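Local coordinates for tegument protein UL51 (Human herpesvirus 1, PDB 6T5A) that acts in virus egress, including the secondary envelopment of cytoplasmic capsids at membranes derived from the trans-Golgi network, at residues 61-64 / 65-69. The protein carries 1 engineered substitution. Numbering follows the deposited sequence.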
ATOM      1  N   LYS A  61      -6.775  22.208  32.665  1.00 37.45           N
ATOM      2  CA  LYS A  61      -6.387  22.546  34.042  1.00 37.64           C
ATOM      3  C   LYS A  61      -5.840  23.974  34.109  1.00 41.13           C
ATOM      4  O   LYS A  61      -6.186  24.715  35.031  1.00 41.90           O
ATOM      5  CB  LYS A  61      -5.360  21.550  34.592  1.00 41.56           C
ATOM      6  CG  LYS A  61      -5.991  20.239  35.066  1.00 55.88           C
ATOM      7  CD  LYS A  61      -4.925  19.239  35.513  1.00 67.62           C
ATOM      8  CE  LYS A  61      -5.507  17.910  35.945  1.00 79.27           C
ATOM      9  NZ  LYS A  61      -5.902  17.057  34.790  1.00 84.69           N
ATOM     10  N   ALA A  62      -5.052  24.385  33.085  1.00 35.66           N
ATOM     11  CA  ALA A  62      -4.448  25.716  32.982  1.00 34.01           C
ATOM     12  C   ALA A  62      -5.464  26.850  32.783  1.00 36.47           C
ATOM     13  O   ALA A  62      -5.070  28.013  32.860  1.00 35.78           O
ATOM     14  CB  ALA A  62      -3.410  25.735  31.871  1.00 34.43           C
ATOM     15  N   ARG A  63      -6.753  26.529  32.524  1.00 33.25           N
ATOM     16  CA  ARG A  63      -7.811  27.542  32.367  1.00 32.54           C
ATOM     17  C   ARG A  63      -7.891  28.399  33.630  1.00 36.06           C
ATOM     18  O   ARG A  63      -8.092  29.598  33.516  1.00 35.72           O
ATOM     19  CB  ARG A  63      -9.173  26.916  32.083  1.00 29.82           C
ATOM     20  CG  ARG A  63      -9.296  26.281  30.698  1.00 33.74           C
ATOM     21  CD  ARG A  63     -10.604  25.525  30.652  1.00 34.92           C
ATOM     22  NE  ARG A  63     -10.850  24.899  29.351  1.00 40.01           N
ATOM     23  CZ  ARG A  63     -11.990  24.302  29.033  1.00 46.33           C
ATOM     24  NH1 ARG A  63     -12.987  24.253  29.908  1.00 42.16           N
ATOM     25  NH2 ARG A  63     -12.150  23.762  27.839  1.00 37.03           N
ATOM     26  N   ALA A  64      -7.654  27.796  34.820  1.00 32.92           N
ATOM     27  CA  ALA A  64      -7.645  28.494  36.116  1.00 33.18           C
ATOM     28  C   ALA A  64      -6.623  29.635  36.132  1.00 38.08           C
ATOM     29  O   ALA A  64      -6.931  30.716  36.651  1.00 37.51           O
ATOM     30  CB  ALA A  64      -7.356  27.516  37.245  1.00 33.45           C
ATOM     31  N   LEU A  65      -5.432  29.407  35.531  1.00 34.47           N
ATOM     32  CA  LEU A  65      -4.355  30.395  35.424  1.00 34.96           C
ATOM     33  C   LEU A  65      -4.710  31.528  34.476  1.00 35.09           C
ATOM     34  O   LEU A  65      -4.414  32.685  34.780  1.00 33.35           O
ATOM     35  CB  LEU A  65      -3.038  29.728  34.959  1.00 35.67           C
ATOM     36  CG  LEU A  65      -2.417  28.698  35.911  1.00 40.57           C
ATOM     37  CD1 LEU A  65      -1.456  27.801  35.155  1.00 41.03           C
ATOM     38  CD2 LEU A  65      -1.726  29.374  37.105  1.00 38.33           C
ATOM     39  N   ALA A  66      -5.308  31.197  33.311  1.00 31.15           N
ATOM     40  CA  ALA A  66      -5.716  32.201  32.320  1.00 30.95           C
ATOM     41  C   ALA A  66      -6.860  33.078  32.910  1.00 33.19           C
ATOM     42  O   ALA A  66      -6.869  34.291  32.724  1.00 31.59           O
ATOM     43  CB  ALA A  66      -6.170  31.516  31.039  1.00 30.85           C
ATOM     44  N   ARG A  67      -7.797  32.452  33.646  1.00 30.22           N
ATOM     45  CA  ARG A  67      -8.902  33.145  34.310  1.00 29.99           C
ATOM     46  C   ARG A  67      -8.364  34.090  35.417  1.00 33.59           C
ATOM     47  O   ARG A  67      -8.836  35.219  35.532  1.00 32.88           O
ATOM     48  CB  ARG A  67      -9.874  32.129  34.919  1.00 29.47           C
ATOM     49  CG  ARG A  67     -10.757  31.423  33.895  1.00 28.60           C
ATOM     50  CD  ARG A  67     -11.230  30.107  34.462  1.00 28.36           C
ATOM     51  NE  ARG A  67     -12.055  29.348  33.509  1.00 27.64           N
ATOM     52  CZ  ARG A  67     -12.399  28.076  33.678  1.00 38.79           C
ATOM     53  NH1 ARG A  67     -11.992  27.408  34.746  1.00 29.34           N
ATOM     54  NH2 ARG A  67     -13.153  27.462  32.776  1.00 31.18           N
ATOM     55  N   THR A  68      -7.375  33.627  36.208  1.00 30.60           N
ATOM     56  CA  THR A  68      -6.769  34.414  37.287  1.00 29.93           C
ATOM     57  C   THR A  68      -6.021  35.619  36.718  1.00 34.12           C
ATOM     58  O   THR A  68      -6.177  36.732  37.224  1.00 32.22           O
ATOM     59  CB  THR A  68      -5.935  33.538  38.225  1.00 34.85           C
ATOM     60  OG1 THR A  68      -6.777  32.493  38.724  1.00 32.75           O
ATOM     61  CG2 THR A  68      -5.355  34.328  39.411  1.00 32.59           C
ATOM     62  N   TYR A  69      -5.261  35.403  35.635  1.00 31.23           N
ATOM     63  CA  TYR A  69      -4.543  36.468  34.931  1.00 30.43           C
ATOM     64  C   TYR A  69      -5.550  37.522  34.467  1.00 31.58           C
ATOM     65  O   TYR A  69      -5.343  38.715  34.687  1.00 27.33           O
ATOM     66  CB  TYR A  69      -3.759  35.882  33.741  1.00 32.33           C
ATOM     67  CG  TYR A  69      -3.128  36.936  32.859  1.00 34.38           C
ATOM     68  CD1 TYR A  69      -1.896  37.498  33.185  1.00 36.87           C
ATOM     69  CD2 TYR A  69      -3.776  37.395  31.717  1.00 34.22           C
ATOM     70  CE1 TYR A  69      -1.321  38.487  32.391  1.00 37.46           C
ATOM     71  CE2 TYR A  69      -3.209  38.379  30.912  1.00 34.75           C
ATOM     72  CZ  TYR A  69      -1.982  38.923  31.254  1.00 39.33           C
ATOM     73  OH  TYR A  69      -1.410  39.880  30.464  1.00 38.42           O
TER
HETATM   74  O   HOH W   1     -13.398  24.538  33.294  1.00 54.48           O
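R63 and R67 lie four residues apart near the start of helix 63-82, in the UL51-family region that this N-terminal piece of the protein covers. The aliphatic part of R63 lies against the guanidinium of R67, which sets one face over R63 CB, with CZ 3.8 Å from that carbon; the R67 methylenes pass over R63 O, CG 3.3 Å from it. Each CG stands anti to its own carbonyl carbon, chi1 -70° in R63 and -75° in R67, and both extended chains run back toward the helix start, so R67, four residues on, brings its guanidinium over R63 CB. The guanidinium planes are turned 68° apart rather than stacked, and R63 NH1 stays 4.3 Å from R67 NH2. A water accepts from both, at 3.0 Å from R67 NH2 in the plane of that group and more weakly from R63 NH1.

Backbone bonds A66 N to A62 O and R67 N to R63 O hold the chain in helical turns. One residue further on, T68 OG1 donates to A64 O at 2.7 Å, while T68 N reaches that oxygen from the opposite face of the carbonyl plane, a double grip that threonine's short side chain suits well. On another side, L65 CD1 lies 4.3 Å from A62 CB; the small alanine and branched leucine also pack on M116 and I113 of helix 94-117, joining the two helices as a hairpin.

Arginine suits both sites: its methylenes pack while its guanidinium reaches the chain of another protein. There R63 NH2 hydrogen-bonds to backbone and its guanidinium makes a cation-pi contact; R67 NH2 hydrogen-bonds to an aromatic side chain. These partners and the shared water probably offset the cost of bringing two positive charges together.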